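Local coordinates for protein S-adenosylmethionine dependent methyltransferase (Mesorhizobium loti, PDB 3BKW) that probably transfers methyl groups from S-adenosylmethionine to an acceptor substrate, at residues Gly55-Trp60 with Leu110-Leu115; Ser143-Ile148 with Val187-Arg192; Arg125-Val130 with Leu198-Arg203. All blocks are in the same frame, centred on the assembly; numbering follows the deposited sequence.

Contact 1 of 3, residues Gly55-Trp60 with Leu110-Leu115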
loop_
_atom_site.group_PDB
_atom_site.type_symbol
_atom_site.label_atom_id
_atom_site.label_comp_id
_atom_site.label_asym_id
_atom_site.label_seq_id
_atom_site.Cartn_x
_atom_site.Cartn_y
_atom_site.Cartn_z
ATOM N N GLY A 55 -17.718 -22.574 1.765
ATOM C CA GLY A 55 -17.121 -22.846 3.070
ATOM C C GLY A 55 -15.751 -23.485 3.069
ATOM O O GLY A 55 -15.364 -24.081 4.070
ATOM N N TRP A 56 -14.993 -23.325 1.982
ATOM C CA TRP A 56 -13.659 -23.925 1.869
ATOM C C TRP A 56 -12.733 -23.495 3.017
ATOM O O TRP A 56 -12.089 -24.341 3.646
ATOM C CB TRP A 56 -12.976 -23.568 0.544
ATOM C CG TRP A 56 -13.637 -24.035 -0.692
ATOM C CD1 TRP A 56 -14.308 -23.266 -1.602
ATOM C CD2 TRP A 56 -13.671 -25.373 -1.190
ATOM N NE1 TRP A 56 -14.767 -24.049 -2.638
ATOM C CE2 TRP A 56 -14.382 -25.346 -2.418
ATOM C CE3 TRP A 56 -13.170 -26.599 -0.721
ATOM C CZ2 TRP A 56 -14.615 -26.507 -3.185
ATOM C CZ3 TRP A 56 -13.398 -27.760 -1.483
ATOM C CH2 TRP A 56 -14.118 -27.700 -2.702
ATOM N N PHE A 57 -12.710 -22.193 3.301
ATOM C CA PHE A 57 -11.888 -21.669 4.384
ATOM C C PHE A 57 -12.427 -22.126 5.750
ATOM O O PHE A 57 -11.629 -22.432 6.648
ATOM C CB PHE A 57 -11.750 -20.133 4.344
ATOM C CG PHE A 57 -11.083 -19.580 5.561
ATOM C CD1 PHE A 57 -9.703 -19.588 5.675
ATOM C CD2 PHE A 57 -11.847 -19.131 6.637
ATOM C CE1 PHE A 57 -9.071 -19.105 6.839
ATOM C CE2 PHE A 57 -11.240 -18.648 7.796
ATOM C CZ PHE A 57 -9.838 -18.632 7.891
ATOM N N CYS A 58 -13.756 -22.123 5.904
ATOM C CA CYS A 58 -14.402 -22.540 7.160
ATOM C C CYS A 58 -13.955 -23.944 7.558
ATOM O O CYS A 58 -13.559 -24.170 8.712
ATOM C CB CYS A 58 -15.925 -22.487 7.053
ATOM S SG CYS A 58 -16.544 -20.817 6.870
ATOM N N ARG A 59 -14.003 -24.874 6.598
ATOM C CA ARG A 59 -13.548 -26.241 6.823
ATOM C C ARG A 59 -12.047 -26.327 7.082
ATOM O O ARG A 59 -11.631 -27.068 7.963
ATOM C CB ARG A 59 -13.964 -27.186 5.696
ATOM C CG ARG A 59 -15.469 -27.456 5.683
ATOM C CD ARG A 59 -15.859 -28.512 4.666
ATOM N NE ARG A 59 -15.656 -28.063 3.296
ATOM C CZ ARG A 59 -16.416 -27.170 2.657
ATOM N NH1 ARG A 59 -17.470 -26.612 3.239
ATOM N NH2 ARG A 59 -16.116 -26.837 1.406
ATOM N N TRP A 60 -11.248 -25.569 6.334
ATOM C CA TRP A 60 -9.792 -25.522 6.571
ATOM C C TRP A 60 -9.501 -25.076 8.007
ATOM O O TRP A 60 -8.700 -25.698 8.703
ATOM C CB TRP A 60 -9.079 -24.607 5.551
ATOM C CG TRP A 60 -7.606 -24.441 5.825
ATOM C CD1 TRP A 60 -6.606 -25.218 5.345
ATOM C CD2 TRP A 60 -6.985 -23.465 6.684
ATOM N NE1 TRP A 60 -5.401 -24.785 5.835
ATOM C CE2 TRP A 60 -5.601 -23.729 6.678
ATOM C CE3 TRP A 60 -7.470 -22.413 7.466
ATOM C CZ2 TRP A 60 -4.679 -22.948 7.397
ATOM C CZ3 TRP A 60 -6.563 -21.632 8.190
ATOM C CH2 TRP A 60 -5.179 -21.918 8.158
ATOM N N LEU A 110 -10.361 -13.657 14.918
ATOM C CA LEU A 110 -9.942 -13.484 13.537
ATOM C C LEU A 110 -11.141 -13.287 12.640
ATOM O O LEU A 110 -12.107 -14.023 12.751
ATOM C CB LEU A 110 -9.189 -14.748 13.058
ATOM C CG LEU A 110 -8.793 -14.887 11.576
ATOM C CD1 LEU A 110 -7.865 -13.746 11.151
ATOM C CD2 LEU A 110 -8.197 -16.255 11.295
ATOM N N ALA A 111 -11.061 -12.286 11.767
ATOM C CA ALA A 111 -12.013 -12.089 10.693
ATOM C C ALA A 111 -11.251 -12.344 9.387
ATOM O O ALA A 111 -10.145 -11.832 9.189
ATOM C CB ALA A 111 -12.623 -10.697 10.722
ATOM N N TYR A 112 -11.811 -13.196 8.542
ATOM C CA TYR A 112 -11.247 -13.555 7.242
ATOM C C TYR A 112 -12.229 -13.248 6.136
ATOM O O TYR A 112 -13.418 -13.417 6.316
ATOM C CB TYR A 112 -10.938 -15.039 7.225
ATOM C CG TYR A 112 -10.463 -15.613 5.898
ATOM C CD1 TYR A 112 -9.099 -15.602 5.560
ATOM C CD2 TYR A 112 -11.368 -16.150 4.963
ATOM C CE1 TYR A 112 -8.651 -16.147 4.336
ATOM C CE2 TYR A 112 -10.928 -16.695 3.738
ATOM C CZ TYR A 112 -9.575 -16.694 3.437
ATOM O OH TYR A 112 -9.177 -17.258 2.224
ATOM N N SER A 113 -11.722 -12.822 4.983
ATOM C CA SER A 113 -12.564 -12.622 3.812
ATOM C C SER A 113 -11.791 -12.770 2.516
ATOM O O SER A 113 -10.815 -12.067 2.298
ATOM C CB SER A 113 -13.212 -11.251 3.857
ATOM O OG SER A 113 -14.126 -11.103 2.775
ATOM N N SER A 114 -12.231 -13.689 1.665
ATOM C CA SER A 114 -11.638 -13.898 0.354
ATOM C C SER A 114 -12.505 -13.306 -0.755
ATOM O O SER A 114 -13.625 -13.774 -0.997
ATOM C CB SER A 114 -11.436 -15.387 0.089
ATOM O OG SER A 114 -11.036 -15.610 -1.259
ATOM N N LEU A 115 -11.980 -12.265 -1.392
ATOM C CA LEU A 115 -12.563 -11.712 -2.618
ATOM C C LEU A 115 -14.037 -11.347 -2.531
ATOM O O LEU A 115 -14.838 -11.669 -3.419
ATOM C CB LEU A 115 -12.280 -12.694 -3.763
ATOM C CG LEU A 115 -10.813 -13.077 -3.984
ATOM C CD1 LEU A 115 -10.686 -14.070 -5.156
ATOM C CD2 LEU A 115 -9.942 -11.842 -4.191
#
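F57, in the first turn of helix 56-63, lays its ring flat against that of Y112 on strand 108-114. This is the helix that follows the glycine-rich loop after strand 46-50 in the Rossmann-like fold of the class I methyltransferases, and the stack ties it to a strand neighbouring 46-50 in the sheet. Both side chains leave the backbone toward the other segment, and their rings fill the space between helix and strand.

Starting at the backbone, F57 CB comes 3.6 Å from Y112 CE2. CG stands opposite the backbone N (chi1 171°), which carries the ring out toward the strand, and it approaches the same CE2 to 3.4 Å. Of the two branches, CD1 lies above the middle of the tyrosine ring, while CD2 meets Y112 CD2 at 3.5 Å. Farther out, CE1 faces Y112 CD1 at 3.7 Å, and CE2 is just as far, 3.7 Å, from Y112 CG. CZ, the tip, lies over Y112 CG and CB, 3.7 Å from CG. The tip of the phenylalanine therefore overlies the root of the tyrosine, and the root of the phenylalanine the outer part. The ring centroids are 3.6 Å apart with planes only 8° from parallel: a face-to-face stack of large overlap, made without any hydrogen bond between the segments. Apolar F57 suits this buried place, wedged also against I47, D49 and W32; W32 touches Y112 as well. A tyrosine suits position 112 because it offers a flat ring that matches the phenylalanine face.

The stack is completed at its rim by L110, whose CD2 lies at the edge of the F57 ring, near its plane, 4.5 Å from F57 CZ.

Contact 2 of 3, residues Ser143-Ile148 with Val187-Arg192. With EDO (1,2-ethanediol), chain D; EDO (1,2-ethanediol), chain C.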
loop_
_atom_site.group_PDB
_atom_site.type_symbol
_atom_site.label_atom_id
_atom_site.label_comp_id
_atom_site.label_asym_id
_atom_site.label_seq_id
_atom_site.Cartn_x
_atom_site.Cartn_y
_atom_site.Cartn_z
ATOM N N SER A 143 -8.526 -10.596 1.184
ATOM C CA SER A 143 -8.087 -10.386 -0.181
ATOM C C SER A 143 -9.168 -9.666 -0.948
ATOM O O SER A 143 -10.367 -9.873 -0.711
ATOM C CB SER A 143 -7.755 -11.696 -0.867
ATOM O OG SER A 143 -8.884 -12.548 -0.908
ATOM N N THR A 144 -8.729 -8.796 -1.846
ATOM C CA THR A 144 -9.601 -8.092 -2.773
ATOM C C THR A 144 -8.896 -7.988 -4.121
ATOM O O THR A 144 -7.694 -8.177 -4.218
ATOM C CB THR A 144 -9.957 -6.637 -2.283
ATOM O OG1 THR A 144 -8.748 -5.919 -1.955
ATOM C CG2 THR A 144 -10.871 -6.664 -1.043
ATOM N N GLU A 145 -9.652 -7.681 -5.162
ATOM C CA GLU A 145 -9.058 -7.336 -6.439
ATOM C C GLU A 145 -8.221 -6.083 -6.233
ATOM O O GLU A 145 -8.613 -5.153 -5.531
ATOM C CB GLU A 145 -10.103 -7.065 -7.517
ATOM C CG GLU A 145 -10.711 -8.335 -8.066
ATOM C CD GLU A 145 -11.744 -8.136 -9.139
ATOM O OE1 GLU A 145 -11.809 -7.050 -9.730
ATOM O OE2 GLU A 145 -12.489 -9.094 -9.373
ATOM N N HIS A 146 -7.039 -6.097 -6.821
ATOM C CA HIS A 146 -6.082 -4.986 -6.698
ATOM C C HIS A 146 -6.586 -3.792 -7.523
ATOM O O HIS A 146 -7.191 -3.999 -8.578
ATOM C CB HIS A 146 -4.726 -5.450 -7.245
ATOM C CG HIS A 146 -3.582 -4.564 -6.883
ATOM N ND1 HIS A 146 -3.352 -3.348 -7.490
ATOM C CD2 HIS A 146 -2.567 -4.745 -6.006
ATOM C CE1 HIS A 146 -2.264 -2.802 -6.978
ATOM N NE2 HIS A 146 -1.767 -3.629 -6.076
ATOM N N PRO A 147 -6.384 -2.544 -7.025
ATOM C CA PRO A 147 -6.807 -1.411 -7.860
ATOM C C PRO A 147 -6.174 -1.314 -9.274
ATOM O O PRO A 147 -6.793 -0.776 -10.186
ATOM C CB PRO A 147 -6.512 -0.188 -6.960
ATOM C CG PRO A 147 -5.535 -0.667 -5.981
ATOM C CD PRO A 147 -5.846 -2.093 -5.728
ATOM N N ILE A 148 -4.960 -1.835 -9.476
ATOM C CA ILE A 148 -4.368 -1.900 -10.824
ATOM C C ILE A 148 -5.269 -2.728 -11.750
ATOM O O ILE A 148 -5.483 -2.370 -12.895
ATOM C CB ILE A 148 -2.951 -2.493 -10.807
ATOM C CG1 ILE A 148 -1.982 -1.450 -10.251
ATOM C CG2 ILE A 148 -2.519 -2.931 -12.242
ATOM C CD1 ILE A 148 -0.610 -1.975 -9.956
ATOM N N VAL A 187 -21.944 -8.399 -11.404
ATOM C CA VAL A 187 -21.439 -7.711 -10.202
ATOM C C VAL A 187 -20.883 -6.328 -10.542
ATOM O O VAL A 187 -20.367 -6.112 -11.657
ATOM C CB VAL A 187 -20.312 -8.539 -9.489
ATOM C CG1 VAL A 187 -20.853 -9.911 -9.065
ATOM C CG2 VAL A 187 -19.038 -8.668 -10.371
ATOM N N VAL A 188 -21.056 -5.399 -9.595
ATOM C CA VAL A 188 -20.471 -4.053 -9.638
ATOM C C VAL A 188 -19.418 -4.094 -8.536
ATOM O O VAL A 188 -19.726 -4.478 -7.414
ATOM C CB VAL A 188 -21.494 -2.945 -9.313
ATOM C CG1 VAL A 188 -20.816 -1.582 -9.228
ATOM C CG2 VAL A 188 -22.620 -2.910 -10.361
ATOM N N LYS A 189 -18.192 -3.739 -8.885
ATOM C CA LYS A 189 -17.081 -3.682 -7.930
ATOM C C LYS A 189 -16.765 -2.238 -7.652
ATOM O O LYS A 189 -17.146 -1.354 -8.423
ATOM C CB LYS A 189 -15.873 -4.455 -8.422
ATOM C CG LYS A 189 -15.288 -4.060 -9.771
ATOM C CD LYS A 189 -14.289 -5.134 -10.176
ATOM C CE LYS A 189 -13.824 -4.995 -11.565
ATOM N NZ LYS A 189 -12.982 -6.208 -11.919
ATOM N N HIS A 190 -16.080 -2.001 -6.541
ATOM C CA HIS A 190 -15.773 -0.657 -6.066
ATOM C C HIS A 190 -14.297 -0.437 -6.073
ATOM O O HIS A 190 -13.554 -1.037 -5.299
ATOM C CB HIS A 190 -16.394 -0.474 -4.688
ATOM C CG HIS A 190 -17.880 -0.576 -4.747
ATOM N ND1 HIS A 190 -18.684 0.482 -5.108
ATOM C CD2 HIS A 190 -18.691 -1.654 -4.664
ATOM C CE1 HIS A 190 -19.939 0.079 -5.149
ATOM N NE2 HIS A 190 -19.971 -1.214 -4.881
ATOM N N HIS A 191 -13.881 0.428 -6.999
ATOM C CA HIS A 191 -12.498 0.756 -7.174
ATOM C C HIS A 191 -12.072 1.734 -6.104
ATOM O O HIS A 191 -12.645 2.823 -5.980
ATOM C CB HIS A 191 -12.228 1.347 -8.552
ATOM C CG HIS A 191 -10.815 1.784 -8.727
ATOM N ND1 HIS A 191 -9.751 0.901 -8.743
ATOM C CD2 HIS A 191 -10.285 3.016 -8.874
ATOM C CE1 HIS A 191 -8.632 1.586 -8.897
ATOM N NE2 HIS A 191 -8.926 2.868 -8.974
ATOM N N ARG A 192 -11.086 1.309 -5.312
ATOM C CA ARG A 192 -10.491 2.121 -4.256
ATOM C C ARG A 192 -9.005 1.857 -4.342
ATOM O O ARG A 192 -8.598 0.692 -4.468
ATOM C CB ARG A 192 -11.002 1.712 -2.874
ATOM C CG ARG A 192 -12.432 2.156 -2.578
ATOM C CD ARG A 192 -12.925 1.645 -1.227
ATOM N NE ARG A 192 -13.322 0.227 -1.255
ATOM C CZ ARG A 192 -14.576 -0.258 -1.301
ATOM N NH1 ARG A 192 -15.650 0.531 -1.272
ATOM N NH2 ARG A 192 -14.743 -1.583 -1.303
HETATM C C1 EDO D . -15.783 3.820 -3.739
HETATM O O1 EDO D . -14.978 3.052 -4.630
HETATM C C2 EDO D . -17.167 3.189 -3.655
HETATM O O2 EDO D . -17.790 3.117 -4.953
HETATM C C1 EDO C . -11.027 -2.626 -1.164
HETATM O O1 EDO C . -11.145 -1.356 -0.488
HETATM C C2 EDO C . -11.043 -2.467 -2.692
HETATM O O2 EDO C . -12.362 -2.278 -3.202
#
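At the C-terminal end of strand 138-145, where the sheet of the methyltransferase fold gives way to helix 147-150, E145 and P147 meet strand 189-191, half of a small antiparallel pair with 176-178. E145 reaches out extended and K189 crosses it at about a right angle, its own chain straight beyond CG. K189 NZ donates to the syn lone pair of E145 OE1 at 2.6 Å, a short salt bridge; D181 OD2 is a second acidic partner of the same amine.

The turn itself is organised by H146, the N-cap: its ND1 accepts from I148 N at 3.0 Å, nearly in the ring plane. P147 suits the first helical turn, where no N-H is needed. Its CB touches H191 CE1 at 3.4 Å, and P147 O lies near the plane of that imidazole, 3.3 Å from CE1; H191 NE2 bonds to Y172 O. P147 CB also packs on R192 O at 3.4 Å.

R192 points its CB away from segment 143-148; farther out the chain bends at chi3, and NH2 bonds to V120 O. With an alanine here, V120 O would probably lose this donor, and the 1,2-ethanediol bonded to R192 NE its guanidinium partner. In that diol, probably from the crystallisation liquor, O2 donates to H190 O, while O1 accepts from R192 NE at 2.8 Å (155°).

Contact 3 of 3, residues Arg125-Val130 with Leu198-Arg203. With EDO (1,2-ethanediol), chain G; EDO (1,2-ethanediol), chain E.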
loop_
_atom_site.group_PDB
_atom_site.type_symbol
_atom_site.label_atom_id
_atom_site.label_comp_id
_atom_site.label_asym_id
_atom_site.label_seq_id
_atom_site.Cartn_x
_atom_site.Cartn_y
_atom_site.Cartn_z
ATOM N N ARG A 125 -17.637 1.311 6.779
ATOM C CA ARG A 125 -18.675 0.843 7.711
ATOM C C ARG A 125 -18.406 -0.610 8.094
ATOM O O ARG A 125 -18.434 -0.974 9.272
ATOM C CB ARG A 125 -20.074 1.012 7.112
ATOM C CG ARG A 125 -21.219 0.533 7.986
ATOM C CD ARG A 125 -22.546 0.864 7.339
ATOM N NE ARG A 125 -23.707 0.589 8.195
ATOM C CZ ARG A 125 -24.299 -0.596 8.376
ATOM N NH1 ARG A 125 -23.841 -1.713 7.799
ATOM N NH2 ARG A 125 -25.365 -0.674 9.179
ATOM N N LEU A 126 -18.140 -1.436 7.087
ATOM C CA LEU A 126 -17.800 -2.851 7.322
ATOM C C LEU A 126 -16.548 -2.982 8.212
ATOM O O LEU A 126 -16.548 -3.782 9.143
ATOM C CB LEU A 126 -17.674 -3.622 5.997
ATOM C CG LEU A 126 -17.343 -5.114 6.089
ATOM C CD1 LEU A 126 -17.963 -5.916 4.915
ATOM C CD2 LEU A 126 -15.829 -5.361 6.180
ATOM N N PHE A 127 -15.507 -2.199 7.937
ATOM C CA PHE A 127 -14.297 -2.221 8.765
ATOM C C PHE A 127 -14.598 -1.886 10.229
ATOM O O PHE A 127 -14.082 -2.535 11.138
ATOM C CB PHE A 127 -13.238 -1.220 8.258
ATOM C CG PHE A 127 -12.615 -1.535 6.915
ATOM C CD1 PHE A 127 -12.623 -2.814 6.357
ATOM C CD2 PHE A 127 -11.893 -0.541 6.255
ATOM C CE1 PHE A 127 -11.989 -3.077 5.144
ATOM C CE2 PHE A 127 -11.258 -0.787 5.040
ATOM C CZ PHE A 127 -11.287 -2.055 4.491
ATOM N N ARG A 128 -15.426 -0.870 10.465
ATOM C CA ARG A 128 -15.802 -0.505 11.843
ATOM C C ARG A 128 -16.561 -1.629 12.538
ATOM O O ARG A 128 -16.343 -1.887 13.724
ATOM C CB ARG A 128 -16.589 0.794 11.893
ATOM C CG ARG A 128 -15.771 1.980 11.407
ATOM C CD ARG A 128 -16.546 3.274 11.524
ATOM N NE ARG A 128 -17.791 3.387 10.724
ATOM C CZ ARG A 128 -17.910 3.953 9.517
ATOM N NH1 ARG A 128 -16.866 4.444 8.874
ATOM N NH2 ARG A 128 -19.114 4.019 8.935
ATOM N N THR A 129 -17.417 -2.311 11.785
ATOM C CA THR A 129 -18.184 -3.449 12.294
ATOM C C THR A 129 -17.263 -4.604 12.662
ATOM O O THR A 129 -17.397 -5.195 13.747
ATOM C CB THR A 129 -19.257 -3.861 11.273
ATOM O OG1 THR A 129 -20.196 -2.783 11.168
ATOM C CG2 THR A 129 -20.010 -5.113 11.694
ATOM N N VAL A 130 -16.314 -4.904 11.779
ATOM C CA VAL A 130 -15.326 -5.952 12.052
ATOM C C VAL A 130 -14.466 -5.565 13.259
ATOM O O VAL A 130 -14.225 -6.401 14.134
ATOM C CB VAL A 130 -14.501 -6.299 10.790
ATOM C CG1 VAL A 130 -13.329 -7.264 11.129
ATOM C CG2 VAL A 130 -15.400 -6.919 9.714
ATOM N N LEU A 198 -6.168 1.257 2.998
ATOM C CA LEU A 198 -5.358 1.253 4.216
ATOM C C LEU A 198 -5.726 2.383 5.168
ATOM O O LEU A 198 -5.828 2.175 6.386
ATOM C CB LEU A 198 -3.873 1.290 3.888
ATOM C CG LEU A 198 -3.348 0.109 3.052
ATOM C CD1 LEU A 198 -1.853 0.312 2.769
ATOM C CD2 LEU A 198 -3.616 -1.239 3.677
ATOM N N ASN A 199 -5.948 3.575 4.622
ATOM C CA ASN A 199 -6.355 4.720 5.451
ATOM C C ASN A 199 -7.698 4.475 6.143
ATOM O O ASN A 199 -7.875 4.832 7.298
ATOM C CB ASN A 199 -6.431 5.980 4.610
ATOM C CG ASN A 199 -5.074 6.459 4.133
ATOM O OD1 ASN A 199 -4.030 6.070 4.671
ATOM N ND2 ASN A 199 -5.088 7.350 3.145
ATOM N N ALA A 200 -8.615 3.812 5.437
ATOM C CA ALA A 200 -9.922 3.445 5.996
ATOM C C ALA A 200 -9.780 2.442 7.147
ATOM O O ALA A 200 -10.451 2.575 8.175
ATOM C CB ALA A 200 -10.831 2.914 4.915
ATOM N N LEU A 201 -8.880 1.468 7.000
ATOM C CA LEU A 201 -8.574 0.552 8.105
ATOM C C LEU A 201 -8.029 1.291 9.315
ATOM O O LEU A 201 -8.470 1.069 10.431
ATOM C CB LEU A 201 -7.570 -0.512 7.670
ATOM C CG LEU A 201 -8.091 -1.627 6.757
ATOM C CD1 LEU A 201 -6.927 -2.420 6.135
ATOM C CD2 LEU A 201 -8.995 -2.548 7.554
ATOM N N ILE A 202 -7.082 2.190 9.068
ATOM C CA ILE A 202 -6.433 2.961 10.148
ATOM C C ILE A 202 -7.459 3.848 10.875
ATOM O O ILE A 202 -7.544 3.820 12.108
ATOM C CB ILE A 202 -5.237 3.788 9.583
ATOM C CG1 ILE A 202 -4.107 2.862 9.124
ATOM C CG2 ILE A 202 -4.661 4.769 10.642
ATOM C CD1 ILE A 202 -3.086 3.573 8.233
ATOM N N ARG A 203 -8.272 4.581 10.109
ATOM C CA ARG A 203 -9.327 5.451 10.675
ATOM C C ARG A 203 -10.363 4.636 11.484
ATOM O O ARG A 203 -10.927 5.132 12.466
ATOM C CB ARG A 203 -10.019 6.226 9.543
ATOM C CG ARG A 203 -10.926 7.358 9.934
ATOM C CD ARG A 203 -11.485 8.090 8.697
ATOM N NE ARG A 203 -10.417 8.577 7.803
ATOM C CZ ARG A 203 -10.018 8.055 6.626
ATOM N NH1 ARG A 203 -10.618 7.000 6.043
ATOM N NH2 ARG A 203 -8.997 8.645 5.984
HETATM C C1 EDO G . -6.807 8.269 8.659
HETATM O O1 EDO G . -6.725 6.843 8.710
HETATM C C2 EDO G . -5.960 8.784 7.503
HETATM O O2 EDO G . -4.658 8.222 7.608
HETATM C C1 EDO E . -18.433 6.181 5.437
HETATM O O1 EDO E . -18.340 4.920 6.103
HETATM C C2 EDO E . -18.237 7.313 6.441
HETATM O O2 EDO E . -16.996 7.201 7.165
#
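F127 of helix 123-133 meets A200 and L201 of helix 194-203 in a junction of apolar side chains; no hydrogen bond joins the two segments.

The first kind of interaction is CH-pi. L201 CD2 stands almost exactly above the centre of the F127 ring, 3.6 Å from the centroid and 2° off the ring normal, so one methyl addresses all six carbons about equally. L201 CG follows at the border of the same face, 3.7 Å from F127 CE2. F127 CG lies beside the backbone N (chi1 -67°), a setting from which the ring extends across to the second helix.

The second kind is plain van der Waals packing. A200 CB lies at the ring edge, near its plane, 3.7 Å from F127 CE2; a residue as small as alanine suits this place, since its CB alone meets that edge. L201 N stands above the plane, outside the rim on the side of L201 CD2, 3.7 Å from F127 CD2. The CA atoms of F127 and L201 are 6.4 Å apart.

Polar groups keep to the margins. R128 folds its guanidinium over R125 CA and grips one 1,2-ethanediol, probably from the crystallisation liquor, NH1 and NH2 both donating to its O1 at 3.2 and 3.1 Å.

Beneath the junction runs the central sheet: F127 rests on F140 of strand 138-145, and L201 on F142, I208 and V239. Helix 194-203 also faces the second subunit: N199 ND2 bonds to V211 O of the second subunit, and L198 packs on L198 of that subunit.

How the contacts relate
Contacts 1 and 3 join buried residues only; contact 2 mixes buried P147, K189 and H191 with partly exposed E145 and R192. Contact 3, farthest from the centre of the chain, meets the second subunit with three residues, contact 2 with one, I148. Contacts 1 and 3 place helices on opposite faces of the central sheet: on strand 108-114, Y112 faces helix 56-63, while A111 turns the other way and its CB touches V130 CG1. Contacts 1 and 2 share the sheet through adjacent strands. Aromatic stacking and CH-pi packing hold the helices of contacts 1 and 3; contact 2, at a strand end, combines a salt bridge with proline packing. Strand 189-191 leads directly into helix 194-203.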